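Side-chain contacts in octopine dehydrogenase (Pecten maximus, PDB 3C7A), which catalyses the NADH-dependent reductive condensation of L-arginine with pyruvate to form D-octopine, with L-arginine preferred over other amino acids: residues A[74-79]-A[103-108]; A[97-102]-A[122-127]; A[213-218]-A[232-237]; A[218-223]-A[306-311]. All coordinates share one frame; numbering follows the deposited sequence.

How the interactions relate
The four contacts form two pairs on opposite sides of the centre of the chain. Interactions 1 and 2, centred 13 Å apart, belong to the Rossmann-type nucleotide-binding half and touch where Pro76 CB packs on Ala101 O; their segments alternate along the chain and tie helices 76-80, 95-102 and 121-129 together. Interactions 3 and 4 follow later in the sequence, within the alpha-helical domain. Their centres are only 7 Å apart, they share Gly218 and helix 211-220, and backbone pairing of 232-234 with 306-308 stitches them together. Since interactions 2 and 3 are still 35 Å apart between centres, each pair joins parts of its own half, with the glycine-rich NADH-binding segment in the first and catalytic His212 in the second.

Interaction 1 of 4, residues A[74-79]-A[103-108]; sequences KDPEIA and APYVQD. With EDO (1,2-ethanediol), chain D.
Glu77 lies across one face of the Tyr105 ring, and the contact is made by its carbons. Its CA sits 4.2 Å from the ring centroid and only 3° off the normal, a CH-pi contact almost exactly over the centre. Further out, Glu77 CG comes within 3.7 Å of Tyr105 CE1, because the side chain runs extended, with CG turned opposite the backbone N (chi1 -168°), and carries its carboxylate past the ring. The two flat groups are inclined at 38°. Pro76 adds a looser touch, its CG 4.4 Å from Tyr105 CE2. On the opposite face of the tyrosine lies the CB of its own neighbour Pro104, so the ring is sandwiched between a helix turn and a proline.

Behind this first shell, Asp75 is the N-cap of helix 76-80: its OD1 accepts from Glu77 N at 3.1 Å, approached from above the carboxylate plane. Proline suits the next position, the first turn, where no amide hydrogen is needed. The loop from helix 95-102 to strand 111-114 carries Tyr105, and Asp108 beyond it forms a salt bridge with Lys132. With no hydrogen bond between the segments, this surface contact relies on dispersion and CH-pi attraction, leaving the glutamate's carboxylate at the surface of the protein.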
loop_
_atom_site.group_PDB
_atom_site.type_symbol
_atom_site.label_atom_id
_atom_site.label_comp_id
_atom_site.label_asym_id
_atom_site.label_seq_id
_atom_site.Cartn_x
_atom_site.Cartn_y
_atom_site.Cartn_z
ATOM N N LYS A 74 -9.361 -8.480 21.413
ATOM C CA LYS A 74 -8.467 -9.366 20.657
ATOM C C LYS A 74 -9.156 -10.660 20.187
ATOM O O LYS A 74 -8.528 -11.498 19.531
ATOM C CB LYS A 74 -7.200 -9.691 21.466
ATOM C CG LYS A 74 -7.398 -10.678 22.620
ATOM C CD LYS A 74 -6.062 -11.225 23.111
ATOM C CE LYS A 74 -6.241 -12.263 24.211
ATOM N NZ LYS A 74 -6.691 -11.665 25.502
ATOM N N ASP A 75 -10.438 -10.807 20.524
ATOM C CA ASP A 75 -11.226 -12.004 20.198
ATOM C C ASP A 75 -11.950 -11.843 18.850
ATOM O O ASP A 75 -12.841 -11.000 18.724
ATOM C CB ASP A 75 -12.232 -12.285 21.329
ATOM C CG ASP A 75 -12.961 -13.626 21.181
ATOM O OD1 ASP A 75 -12.867 -14.284 20.120
ATOM O OD2 ASP A 75 -13.650 -14.020 22.147
ATOM N N PRO A 76 -11.563 -12.653 17.837
ATOM C CA PRO A 76 -12.163 -12.590 16.496
ATOM C C PRO A 76 -13.636 -13.021 16.414
ATOM O O PRO A 76 -14.343 -12.591 15.498
ATOM C CB PRO A 76 -11.287 -13.541 15.672
ATOM C CG PRO A 76 -10.712 -14.484 16.665
ATOM C CD PRO A 76 -10.501 -13.675 17.911
ATOM N N GLU A 77 -14.089 -13.860 17.346
ATOM C CA GLU A 77 -15.483 -14.332 17.352
ATOM C C GLU A 77 -16.478 -13.204 17.654
ATOM O O GLU A 77 -17.583 -13.180 17.107
ATOM C CB GLU A 77 -15.669 -15.502 18.331
ATOM C CG GLU A 77 -17.007 -16.239 18.183
ATOM C CD GLU A 77 -17.147 -17.451 19.095
ATOM O OE1 GLU A 77 -16.438 -17.534 20.124
ATOM O OE2 GLU A 77 -17.984 -18.327 18.786
ATOM N N ILE A 78 -16.076 -12.275 18.519
ATOM C CA ILE A 78 -16.896 -11.108 18.858
ATOM C C ILE A 78 -16.844 -10.034 17.759
ATOM O O ILE A 78 -17.873 -9.455 17.397
ATOM C CB ILE A 78 -16.485 -10.506 20.234
ATOM C CG1 ILE A 78 -16.710 -11.530 21.356
ATOM C CG2 ILE A 78 -17.252 -9.205 20.525
ATOM C CD1 ILE A 78 -16.022 -11.192 22.670
ATOM N N ALA A 79 -15.647 -9.788 17.225
ATOM C CA ALA A 79 -15.411 -8.683 16.287
ATOM C C ALA A 79 -15.908 -8.915 14.853
ATOM O O ALA A 79 -16.414 -7.984 14.217
ATOM C CB ALA A 79 -13.930 -8.306 16.279
ATOM N N ALA A 103 -11.079 -16.252 9.118
ATOM C CA ALA A 103 -11.570 -17.314 8.223
ATOM C C ALA A 103 -12.844 -18.069 8.663
ATOM O O ALA A 103 -13.762 -18.223 7.855
ATOM C CB ALA A 103 -10.440 -18.297 7.873
ATOM N N PRO A 104 -12.908 -18.546 9.930
ATOM C CA PRO A 104 -14.087 -19.332 10.321
ATOM C C PRO A 104 -15.350 -18.527 10.672
ATOM O O PRO A 104 -16.390 -19.131 10.950
ATOM C CB PRO A 104 -13.603 -20.110 11.562
ATOM C CG PRO A 104 -12.158 -19.720 11.776
ATOM C CD PRO A 104 -11.950 -18.439 11.044
ATOM N N TYR A 105 -15.271 -17.197 10.647
ATOM C CA TYR A 105 -16.375 -16.352 11.132
ATOM C C TYR A 105 -16.987 -15.377 10.107
ATOM O O TYR A 105 -18.053 -14.809 10.358
ATOM C CB TYR A 105 -15.953 -15.596 12.405
ATOM C CG TYR A 105 -15.395 -16.488 13.502
ATOM C CD1 TYR A 105 -16.237 -17.298 14.266
ATOM C CD2 TYR A 105 -14.026 -16.519 13.774
ATOM C CE1 TYR A 105 -15.730 -18.121 15.273
ATOM C CE2 TYR A 105 -13.506 -17.337 14.779
ATOM C CZ TYR A 105 -14.366 -18.135 15.523
ATOM O OH TYR A 105 -13.864 -18.947 16.518
ATOM N N VAL A 106 -16.327 -15.194 8.964
ATOM C CA VAL A 106 -16.765 -14.219 7.948
ATOM C C VAL A 106 -17.946 -14.728 7.092
ATOM O O VAL A 106 -17.942 -15.877 6.639
ATOM C CB VAL A 106 -15.560 -13.738 7.066
ATOM C CG1 VAL A 106 -14.945 -14.893 6.270
ATOM C CG2 VAL A 106 -15.961 -12.586 6.144
ATOM N N GLN A 107 -18.949 -13.868 6.881
ATOM C CA GLN A 107 -20.159 -14.240 6.123
ATOM C C GLN A 107 -20.026 -14.049 4.600
ATOM O O GLN A 107 -19.177 -13.283 4.134
ATOM C CB GLN A 107 -21.415 -13.534 6.673
ATOM C CG GLN A 107 -21.502 -12.018 6.435
ATOM C CD GLN A 107 -22.847 -11.421 6.855
ATOM O OE1 GLN A 107 -23.897 -12.049 6.706
ATOM N NE2 GLN A 107 -22.816 -10.196 7.371
ATOM N N ASP A 108 -20.877 -14.747 3.844
ATOM C CA ASP A 108 -20.857 -14.729 2.373
ATOM C C ASP A 108 -20.964 -13.332 1.739
ATOM O O ASP A 108 -20.325 -13.063 0.719
ATOM C CB ASP A 108 -21.960 -15.638 1.802
ATOM C CG ASP A 108 -21.564 -17.119 1.761
ATOM O OD1 ASP A 108 -20.470 -17.487 2.244
ATOM O OD2 ASP A 108 -22.364 -17.925 1.236
HETATM C C1 EDO D . -21.560 -17.787 6.424
HETATM O O1 EDO D . -21.720 -18.806 7.418
HETATM C C2 EDO D . -22.539 -18.024 5.280
HETATM O O2 EDO D . -23.335 -16.852 5.083
#

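Interaction 2 of 4, residues A[97-102]-A[122-127]; sequences GYFQAM and EFQCRD
The Phe99 ring fills the interface between two helices of the Rossmann-type domain, 95-102 and 121-129, with Cys125 CA over one face and Gln124 OE1 at its edge, in the ring plane. Phenylalanine suits this buried place because its flat ring can offer a face to one neighbour and C-H groups at the rim to another. The amide oxygen of Gln124 lies 3.7 Å from Phe99 CE2, where the ring hydrogens carry slight positive charge; the amide plane itself is turned 63° from the ring. A chi1 of -174° swings Gln124 CG away from the backbone N and, with the extended chain, carries the amide out to the ring. The oxygen also accepts a hydrogen bond from Arg381, so a buried polar atom is satisfied from outside the two helices, and the bond probably limits how far the amide can turn.

Cysteine is small enough to let the helices approach, the CA atoms of Phe99 and Cys125 being 7.0 Å apart. Its CB packs 4.0 Å from Phe99 CZ. The pair is also a sulfur-aromatic contact of oblique type, with Cys125 SG 4.7 Å from the ring centroid. Its nearest ring atom is Phe99 CE1, 3.9 Å from Cys125 SG.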
loop_
_atom_site.group_PDB
_atom_site.type_symbol
_atom_site.label_atom_id
_atom_site.label_comp_id
_atom_site.label_asym_id
_atom_site.label_seq_id
_atom_site.Cartn_x
_atom_site.Cartn_y
_atom_site.Cartn_z
ATOM N N GLY A 97 -1.650 -12.516 9.449
ATOM C CA GLY A 97 -2.271 -12.823 10.739
ATOM C C GLY A 97 -3.768 -12.565 10.807
ATOM O O GLY A 97 -4.503 -13.334 11.433
ATOM N N TYR A 98 -4.219 -11.487 10.165
ATOM C CA TYR A 98 -5.639 -11.119 10.163
ATOM C C TYR A 98 -6.511 -12.012 9.270
ATOM O O TYR A 98 -7.651 -12.317 9.630
ATOM C CB TYR A 98 -5.830 -9.631 9.823
ATOM C CG TYR A 98 -5.411 -8.696 10.943
ATOM C CD1 TYR A 98 -6.236 -8.487 12.051
ATOM C CD2 TYR A 98 -4.188 -8.028 10.899
ATOM C CE1 TYR A 98 -5.854 -7.635 13.086
ATOM C CE2 TYR A 98 -3.794 -7.172 11.930
ATOM C CZ TYR A 98 -4.632 -6.982 13.019
ATOM O OH TYR A 98 -4.248 -6.139 14.039
ATOM N N PHE A 99 -5.976 -12.427 8.120
ATOM C CA PHE A 99 -6.678 -13.356 7.218
ATOM C C PHE A 99 -6.918 -14.733 7.856
ATOM O O PHE A 99 -7.990 -15.322 7.687
ATOM C CB PHE A 99 -5.930 -13.521 5.883
ATOM C CG PHE A 99 -6.100 -12.361 4.922
ATOM C CD1 PHE A 99 -7.366 -11.879 4.594
ATOM C CD2 PHE A 99 -4.989 -11.781 4.314
ATOM C CE1 PHE A 99 -7.522 -10.817 3.698
ATOM C CE2 PHE A 99 -5.131 -10.721 3.414
ATOM C CZ PHE A 99 -6.402 -10.238 3.106
ATOM N N GLN A 100 -5.919 -15.238 8.583
ATOM C CA GLN A 100 -6.020 -16.526 9.281
ATOM C C GLN A 100 -7.058 -16.513 10.410
ATOM O O GLN A 100 -7.778 -17.495 10.608
ATOM C CB GLN A 100 -4.652 -16.962 9.826
ATOM C CG GLN A 100 -3.681 -17.493 8.768
ATOM C CD GLN A 100 -2.279 -17.772 9.309
ATOM O OE1 GLN A 100 -1.541 -18.587 8.752
ATOM N NE2 GLN A 100 -1.905 -17.093 10.390
ATOM N N ALA A 101 -7.134 -15.398 11.136
ATOM C CA ALA A 101 -8.033 -15.267 12.288
ATOM C C ALA A 101 -9.516 -15.120 11.917
ATOM O O ALA A 101 -10.387 -15.606 12.644
ATOM C CB ALA A 101 -7.590 -14.110 13.178
ATOM N N MET A 102 -9.792 -14.458 10.793
ATOM C CA MET A 102 -11.170 -14.158 10.374
ATOM C C MET A 102 -11.866 -15.300 9.618
ATOM O O MET A 102 -13.095 -15.311 9.503
ATOM C CB MET A 102 -11.214 -12.869 9.535
ATOM C CG MET A 102 -10.688 -13.013 8.100
ATOM S SD MET A 102 -10.990 -11.579 7.038
ATOM C CE MET A 102 -9.772 -10.420 7.662
ATOM N N GLU A 122 -4.599 -9.529 -3.345
ATOM C CA GLU A 122 -5.632 -10.450 -3.839
ATOM C C GLU A 122 -5.189 -11.919 -3.881
ATOM O O GLU A 122 -5.989 -12.815 -3.591
ATOM C CB GLU A 122 -6.144 -10.012 -5.221
ATOM C CG GLU A 122 -6.864 -8.654 -5.251
ATOM C CD GLU A 122 -5.930 -7.470 -5.502
ATOM O OE1 GLU A 122 -4.693 -7.657 -5.520
ATOM O OE2 GLU A 122 -6.441 -6.343 -5.689
ATOM N N PHE A 123 -3.927 -12.161 -4.246
ATOM C CA PHE A 123 -3.375 -13.526 -4.290
ATOM C C PHE A 123 -3.359 -14.183 -2.904
ATOM O O PHE A 123 -3.664 -15.376 -2.772
ATOM C CB PHE A 123 -1.956 -13.554 -4.889
ATOM C CG PHE A 123 -1.839 -12.925 -6.263
ATOM C CD1 PHE A 123 -2.795 -13.161 -7.252
ATOM C CD2 PHE A 123 -0.741 -12.123 -6.574
ATOM C CE1 PHE A 123 -2.675 -12.582 -8.520
ATOM C CE2 PHE A 123 -0.608 -11.542 -7.841
ATOM C CZ PHE A 123 -1.579 -11.773 -8.816
ATOM N N GLN A 124 -3.005 -13.397 -1.887
ATOM C CA GLN A 124 -2.919 -13.858 -0.494
ATOM C C GLN A 124 -4.292 -14.221 0.090
ATOM O O GLN A 124 -4.430 -15.239 0.775
ATOM C CB GLN A 124 -2.221 -12.796 0.373
ATOM C CG GLN A 124 -1.932 -13.215 1.820
ATOM C CD GLN A 124 -1.159 -12.160 2.607
ATOM O OE1 GLN A 124 -1.523 -10.981 2.625
ATOM N NE2 GLN A 124 -0.087 -12.587 3.270
ATOM N N CYS A 125 -5.293 -13.382 -0.187
ATOM C CA CYS A 125 -6.673 -13.600 0.266
ATOM C C CYS A 125 -7.273 -14.896 -0.297
ATOM O O CYS A 125 -7.947 -15.639 0.424
ATOM C CB CYS A 125 -7.551 -12.395 -0.107
ATOM S SG CYS A 125 -9.246 -12.408 0.559
ATOM N N ARG A 126 -7.011 -15.161 -1.579
ATOM C CA ARG A 126 -7.502 -16.365 -2.260
ATOM C C ARG A 126 -6.930 -17.659 -1.665
ATOM O O ARG A 126 -7.652 -18.648 -1.510
ATOM C CB ARG A 126 -7.204 -16.294 -3.765
ATOM C CG ARG A 126 -8.166 -15.414 -4.568
ATOM C CD ARG A 126 -7.647 -15.159 -5.985
ATOM N NE ARG A 126 -8.694 -14.670 -6.885
ATOM C CZ ARG A 126 -8.478 -14.144 -8.090
ATOM N NH1 ARG A 126 -7.243 -14.016 -8.566
ATOM N NH2 ARG A 126 -9.504 -13.734 -8.825
ATOM N N ASP A 127 -5.639 -17.640 -1.330
ATOM C CA ASP A 127 -4.943 -18.811 -0.781
ATOM C C ASP A 127 -5.462 -19.231 0.600
ATOM O O ASP A 127 -5.651 -20.423 0.860
ATOM C CB ASP A 127 -3.429 -18.554 -0.722
ATOM C CG ASP A 127 -2.641 -19.770 -0.248
ATOM O OD1 ASP A 127 -2.470 -20.724 -1.038
ATOM O OD2 ASP A 127 -2.182 -19.764 0.915
#

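Interaction 3 of 4, residues A[213-218]-A[232-237]; sequences PAILFG and PLFYQG
Ile215 divides its two branches between the neighbouring aromatic rings of Phe234 and Tyr235, and these two residues carry the contact of the loop 232-237 with helix 211-220. The backbone of Pro232 pairs with that of His308, and the backbone of Phe234 with that of Leu306, which sets the loop alongside 306-308.

Phe234 is the first to touch the helix. A chi1 of -179° points its ring away from its own N and up to the helix, so that Ile215 CG2 lies over one face, 4.1 Å from the centroid and 18° off the normal. This is a CH-pi contact, displaced slightly toward the rim, with CG2 at 4.0 Å from Phe234 CE1. The two side chains cross nearly at right angles. The large hydrophobic ring suits a buried position between helix and loop, where His308 meets it edge-to-face.

Tyr235 follows; its side chain sets off away from the helix, but the ring comes back toward it. The other branch of the isoleucine touches it, CD1 to Tyr235 CD2 at 3.9 Å, at an oblique inclination. The rings of the two aromatic residues also bear on each other: Phe234 CD2 stands 3.5 Å above the plane of the tyrosine ring, over its centre, while Tyr235 CD1 lies at the edge of the phenylalanine. Beta-branched isoleucine fits here because its methyl and its ethyl arm can serve two rings at once.

Tyrosine adds a polar end to this apolar cluster, and its ring stacks with Tyr303. The packing thus probably acts as a second shell of the active site, with Tyr235 OH hydrogen-bonded to NE2 of the catalytic, pyruvate-binding His212.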
loop_
_atom_site.group_PDB
_atom_site.type_symbol
_atom_site.label_atom_id
_atom_site.label_comp_id
_atom_site.label_asym_id
_atom_site.label_seq_id
_atom_site.Cartn_x
_atom_site.Cartn_y
_atom_site.Cartn_z
ATOM N N PRO A 213 14.149 2.751 -4.218
ATOM C CA PRO A 213 15.406 2.023 -4.451
ATOM C C PRO A 213 16.336 2.672 -5.488
ATOM O O PRO A 213 17.559 2.561 -5.363
ATOM C CB PRO A 213 14.930 0.651 -4.946
ATOM C CG PRO A 213 13.560 0.507 -4.386
ATOM C CD PRO A 213 12.979 1.884 -4.462
ATOM N N ALA A 214 15.761 3.342 -6.488
ATOM C CA ALA A 214 16.540 4.014 -7.537
ATOM C C ALA A 214 17.263 5.273 -7.044
ATOM O O ALA A 214 18.371 5.573 -7.497
ATOM C CB ALA A 214 15.654 4.345 -8.738
ATOM N N ILE A 215 16.629 6.001 -6.127
ATOM C CA ILE A 215 17.204 7.221 -5.543
ATOM C C ILE A 215 18.379 6.903 -4.605
ATOM O O ILE A 215 19.375 7.637 -4.575
ATOM C CB ILE A 215 16.113 8.080 -4.832
ATOM C CG1 ILE A 215 15.131 8.649 -5.866
ATOM C CG2 ILE A 215 16.739 9.213 -4.005
ATOM C CD1 ILE A 215 13.837 9.201 -5.281
ATOM N N LEU A 216 18.261 5.805 -3.858
ATOM C CA LEU A 216 19.333 5.337 -2.975
ATOM C C LEU A 216 20.538 4.793 -3.755
ATOM O O LEU A 216 21.688 5.002 -3.353
ATOM C CB LEU A 216 18.808 4.284 -1.989
ATOM C CG LEU A 216 17.855 4.737 -0.874
ATOM C CD1 LEU A 216 17.142 3.542 -0.254
ATOM C CD2 LEU A 216 18.578 5.546 0.202
ATOM N N PHE A 217 20.265 4.104 -4.863
ATOM C CA PHE A 217 21.309 3.565 -5.746
ATOM C C PHE A 217 22.064 4.670 -6.494
ATOM O O PHE A 217 23.265 4.549 -6.744
ATOM C CB PHE A 217 20.710 2.556 -6.738
ATOM C CG PHE A 217 21.714 1.957 -7.695
ATOM C CD1 PHE A 217 22.573 0.938 -7.285
ATOM C CD2 PHE A 217 21.791 2.404 -9.012
ATOM C CE1 PHE A 217 23.499 0.380 -8.168
ATOM C CE2 PHE A 217 22.713 1.854 -9.905
ATOM C CZ PHE A 217 23.570 0.841 -9.481
ATOM N N GLY A 218 21.357 5.741 -6.848
ATOM C CA GLY A 218 21.951 6.871 -7.563
ATOM C C GLY A 218 23.017 7.627 -6.784
ATOM O O GLY A 218 23.958 8.165 -7.374
ATOM N N PRO A 232 22.656 15.126 2.840
ATOM C CA PRO A 232 22.303 15.710 1.541
ATOM C C PRO A 232 20.814 15.577 1.196
ATOM O O PRO A 232 20.118 14.732 1.766
ATOM C CB PRO A 232 23.156 14.905 0.558
ATOM C CG PRO A 232 23.316 13.576 1.202
ATOM C CD PRO A 232 23.259 13.786 2.695
ATOM N N LEU A 233 20.388 16.524 0.168
ATOM C CA LEU A 233 18.977 16.507 -0.196
ATOM C C LEU A 233 18.582 15.167 -0.807
ATOM O O LEU A 233 19.428 14.432 -1.316
ATOM C CB LEU A 233 18.662 17.643 -1.173
ATOM C CG LEU A 233 18.725 19.061 -0.605
ATOM C CD1 LEU A 233 19.036 20.067 -1.703
ATOM C CD2 LEU A 233 17.425 19.417 0.101
ATOM N N PHE A 234 17.188 14.880 -0.753
ATOM C CA PHE A 234 16.758 13.524 -1.080
ATOM C C PHE A 234 16.128 13.466 -2.467
ATOM O O PHE A 234 16.823 13.293 -3.468
ATOM C CB PHE A 234 15.772 13.008 -0.032
ATOM C CG PHE A 234 15.301 11.603 -0.280
ATOM C CD1 PHE A 234 16.106 10.522 0.035
ATOM C CD2 PHE A 234 14.051 11.365 -0.828
ATOM C CE1 PHE A 234 15.674 9.230 -0.192
ATOM C CE2 PHE A 234 13.615 10.074 -1.058
ATOM C CZ PHE A 234 14.427 9.005 -0.739
ATOM N N TYR A 235 14.954 14.014 -2.867
ATOM C CA TYR A 235 14.373 14.138 -4.211
ATOM C C TYR A 235 15.072 15.207 -5.060
ATOM O O TYR A 235 15.283 15.013 -6.259
ATOM C CB TYR A 235 12.869 14.445 -4.142
ATOM C CG TYR A 235 12.022 13.412 -3.424
ATOM C CD1 TYR A 235 11.566 13.640 -2.124
ATOM C CD2 TYR A 235 11.658 12.216 -4.048
ATOM C CE1 TYR A 235 10.778 12.700 -1.456
ATOM C CE2 TYR A 235 10.871 11.267 -3.390
ATOM C CZ TYR A 235 10.435 11.517 -2.095
ATOM O OH TYR A 235 9.659 10.588 -1.436
ATOM N N GLN A 236 15.428 16.326 -4.430
ATOM C CA GLN A 236 16.051 17.456 -5.131
ATOM C C GLN A 236 17.572 17.316 -5.303
ATOM O O GLN A 236 18.234 18.239 -5.789
ATOM C CB GLN A 236 15.702 18.784 -4.437
ATOM C CG GLN A 236 14.233 19.205 -4.575
ATOM C CD GLN A 236 13.922 20.568 -3.962
ATOM O OE1 GLN A 236 14.804 21.251 -3.433
ATOM N NE2 GLN A 236 12.656 20.971 -4.035
ATOM N N GLY A 237 18.113 16.156 -4.924
ATOM C CA GLY A 237 19.555 15.900 -5.007
ATOM C C GLY A 237 20.013 14.944 -6.102
ATOM O O GLY A 237 21.199 14.608 -6.175
#

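Interaction 4 of 4, residues A[218-223]-A[306-311]; sequences GRWGSW and LVHPVK
Trp220 and His308 are brought together by similar first torsions: both rings swing to the side of their own backbone N, away from the carbonyl carbon (chi1 -48° for Trp220, -82° for His308). The result is an offset edge-to-face (T-shaped) pair within the alpha-helical domain, between the last turn of helix 211-220 and the loop that enters strand 310-313. The indole edge is directed at the imidazole face, with the planes at 84° and the centroids of the five-membered rings 5.2 Å apart.

Both aromatic groups are buried, and both suit the place by combining a broad apolar surface with a polar edge. The histidine has further partners that probably restrict its rotation: ND1 makes weak hydrogen bonds with the carbonyl oxygens of Leu233 and Pro232. Since it bonds carbonyls through ND1, that nitrogen probably carries a proton.

Arg219 flanks the pair. Its CG packs over the centre of one indole face, 3.7 Å above the plane, and Trp220 CZ3 lies 4.0 Å above the guanidinium plane, toward its rim. Both the stem and the guanidinium of Arg219 thus lie along the indole; a long, flexible chain ending in a flat group suits this place. Toward the histidine Arg219 gives only a loose touch, CB to His308 NE2 at 4.4 Å. Trp220 also packs on Pro319 of strand 316-319, so the indole joins the helix end to the small antiparallel sheet.

At the centre of the contact, with no hydrogen bond across it, Trp220 NE1 lies 3.6 Å from His308 CD2 and 3.9 Å from His308 NE2.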
loop_
_atom_site.group_PDB
_atom_site.type_symbol
_atom_site.label_atom_id
_atom_site.label_comp_id
_atom_site.label_asym_id
_atom_site.label_seq_id
_atom_site.Cartn_x
_atom_site.Cartn_y
_atom_site.Cartn_z
ATOM N N GLY A 218 21.357 5.741 -6.848
ATOM C CA GLY A 218 21.951 6.871 -7.563
ATOM C C GLY A 218 23.017 7.627 -6.784
ATOM O O GLY A 218 23.958 8.165 -7.374
ATOM N N ARG A 219 22.873 7.658 -5.459
ATOM C CA ARG A 219 23.770 8.422 -4.590
ATOM C C ARG A 219 24.864 7.574 -3.925
ATOM O O ARG A 219 26.010 8.022 -3.807
ATOM C CB ARG A 219 22.956 9.193 -3.536
ATOM C CG ARG A 219 23.767 10.074 -2.577
ATOM C CD ARG A 219 24.393 11.279 -3.275
ATOM N NE ARG A 219 25.219 12.076 -2.364
ATOM C CZ ARG A 219 26.514 11.865 -2.134
ATOM N NH1 ARG A 219 27.158 10.876 -2.743
ATOM N NH2 ARG A 219 27.171 12.648 -1.287
ATOM N N TRP A 220 24.516 6.358 -3.505
ATOM C CA TRP A 220 25.445 5.499 -2.756
ATOM C C TRP A 220 25.895 4.245 -3.517
ATOM O O TRP A 220 26.549 3.367 -2.944
ATOM C CB TRP A 220 24.840 5.102 -1.400
ATOM C CG TRP A 220 24.254 6.249 -0.612
ATOM C CD1 TRP A 220 22.931 6.467 -0.346
ATOM C CD2 TRP A 220 24.970 7.329 0.006
ATOM N NE1 TRP A 220 22.779 7.612 0.399
ATOM C CE2 TRP A 220 24.012 8.162 0.628
ATOM C CE3 TRP A 220 26.326 7.675 0.093
ATOM C CZ2 TRP A 220 24.367 9.320 1.329
ATOM C CZ3 TRP A 220 26.679 8.827 0.792
ATOM C CH2 TRP A 220 25.701 9.634 1.401
ATOM N N GLY A 221 25.559 4.176 -4.805
ATOM C CA GLY A 221 25.834 3.000 -5.642
ATOM C C GLY A 221 27.277 2.533 -5.686
ATOM O O GLY A 221 27.551 1.338 -5.549
ATOM N N SER A 222 28.199 3.472 -5.882
ATOM C CA SER A 222 29.629 3.165 -5.913
ATOM C C SER A 222 30.390 3.962 -4.848
ATOM O O SER A 222 31.370 4.649 -5.149
ATOM C CB SER A 222 30.205 3.425 -7.309
ATOM O OG SER A 222 30.074 4.790 -7.667
ATOM N N TRP A 223 29.925 3.854 -3.604
ATOM C CA TRP A 223 30.492 4.589 -2.475
ATOM C C TRP A 223 31.833 4.001 -2.030
ATOM O O TRP A 223 31.959 2.787 -1.850
ATOM C CB TRP A 223 29.494 4.613 -1.309
ATOM C CG TRP A 223 29.898 5.479 -0.143
ATOM C CD1 TRP A 223 30.343 6.770 -0.192
ATOM C CD2 TRP A 223 29.861 5.122 1.245
ATOM N NE1 TRP A 223 30.602 7.232 1.076
ATOM C CE2 TRP A 223 30.313 6.242 1.978
ATOM C CE3 TRP A 223 29.496 3.960 1.942
ATOM C CZ2 TRP A 223 30.410 6.238 3.374
ATOM C CZ3 TRP A 223 29.593 3.956 3.332
ATOM C CH2 TRP A 223 30.048 5.089 4.031
ATOM N N LEU A 306 13.774 18.165 2.219
ATOM C CA LEU A 306 13.759 16.743 2.591
ATOM C C LEU A 306 15.111 16.069 2.320
ATOM O O LEU A 306 15.650 16.177 1.217
ATOM C CB LEU A 306 12.622 16.005 1.867
ATOM C CG LEU A 306 11.220 16.639 1.857
ATOM C CD1 LEU A 306 10.279 15.874 0.936
ATOM C CD2 LEU A 306 10.618 16.750 3.260
ATOM N N VAL A 307 15.644 15.373 3.330
ATOM C CA VAL A 307 17.008 14.807 3.274
ATOM C C VAL A 307 17.094 13.291 3.528
ATOM O O VAL A 307 16.126 12.668 3.970
ATOM C CB VAL A 307 17.980 15.539 4.257
ATOM C CG1 VAL A 307 18.222 16.982 3.822
ATOM C CG2 VAL A 307 17.466 15.477 5.699
ATOM N N HIS A 308 18.270 12.724 3.245
ATOM C CA HIS A 308 18.588 11.311 3.492
ATOM C C HIS A 308 18.680 10.971 4.991
ATOM O O HIS A 308 19.000 11.843 5.802
ATOM C CB HIS A 308 19.924 10.950 2.827
ATOM C CG HIS A 308 19.822 10.633 1.366
ATOM N ND1 HIS A 308 19.902 11.598 0.386
ATOM C CD2 HIS A 308 19.670 9.453 0.719
ATOM C CE1 HIS A 308 19.791 11.029 -0.802
ATOM N NE2 HIS A 308 19.650 9.727 -0.628
ATOM N N PRO A 309 18.399 9.702 5.363
ATOM C CA PRO A 309 18.670 9.239 6.731
ATOM C C PRO A 309 20.154 8.907 6.954
ATOM O O PRO A 309 20.749 8.175 6.156
ATOM C CB PRO A 309 17.804 7.982 6.855
ATOM C CG PRO A 309 17.663 7.472 5.464
ATOM C CD PRO A 309 17.784 8.647 4.531
ATOM N N VAL A 310 20.736 9.448 8.028
ATOM C CA VAL A 310 22.177 9.305 8.318
ATOM C C VAL A 310 22.486 8.978 9.792
ATOM O O VAL A 310 21.599 9.040 10.647
ATOM C CB VAL A 310 22.993 10.573 7.893
ATOM C CG1 VAL A 310 22.977 10.763 6.376
ATOM C CG2 VAL A 310 22.491 11.828 8.612
ATOM N N LYS A 311 23.749 8.636 10.071
ATOM C CA LYS A 311 24.236 8.372 11.438
ATOM C C LYS A 311 25.685 8.846 11.650
ATOM O O LYS A 311 26.434 9.024 10.684
ATOM C CB LYS A 311 24.085 6.887 11.804
ATOM C CG LYS A 311 24.920 5.924 10.962
ATOM C CD LYS A 311 24.637 4.475 11.333
ATOM C CE LYS A 311 25.420 3.517 10.448
ATOM N NZ LYS A 311 25.137 2.093 10.777
#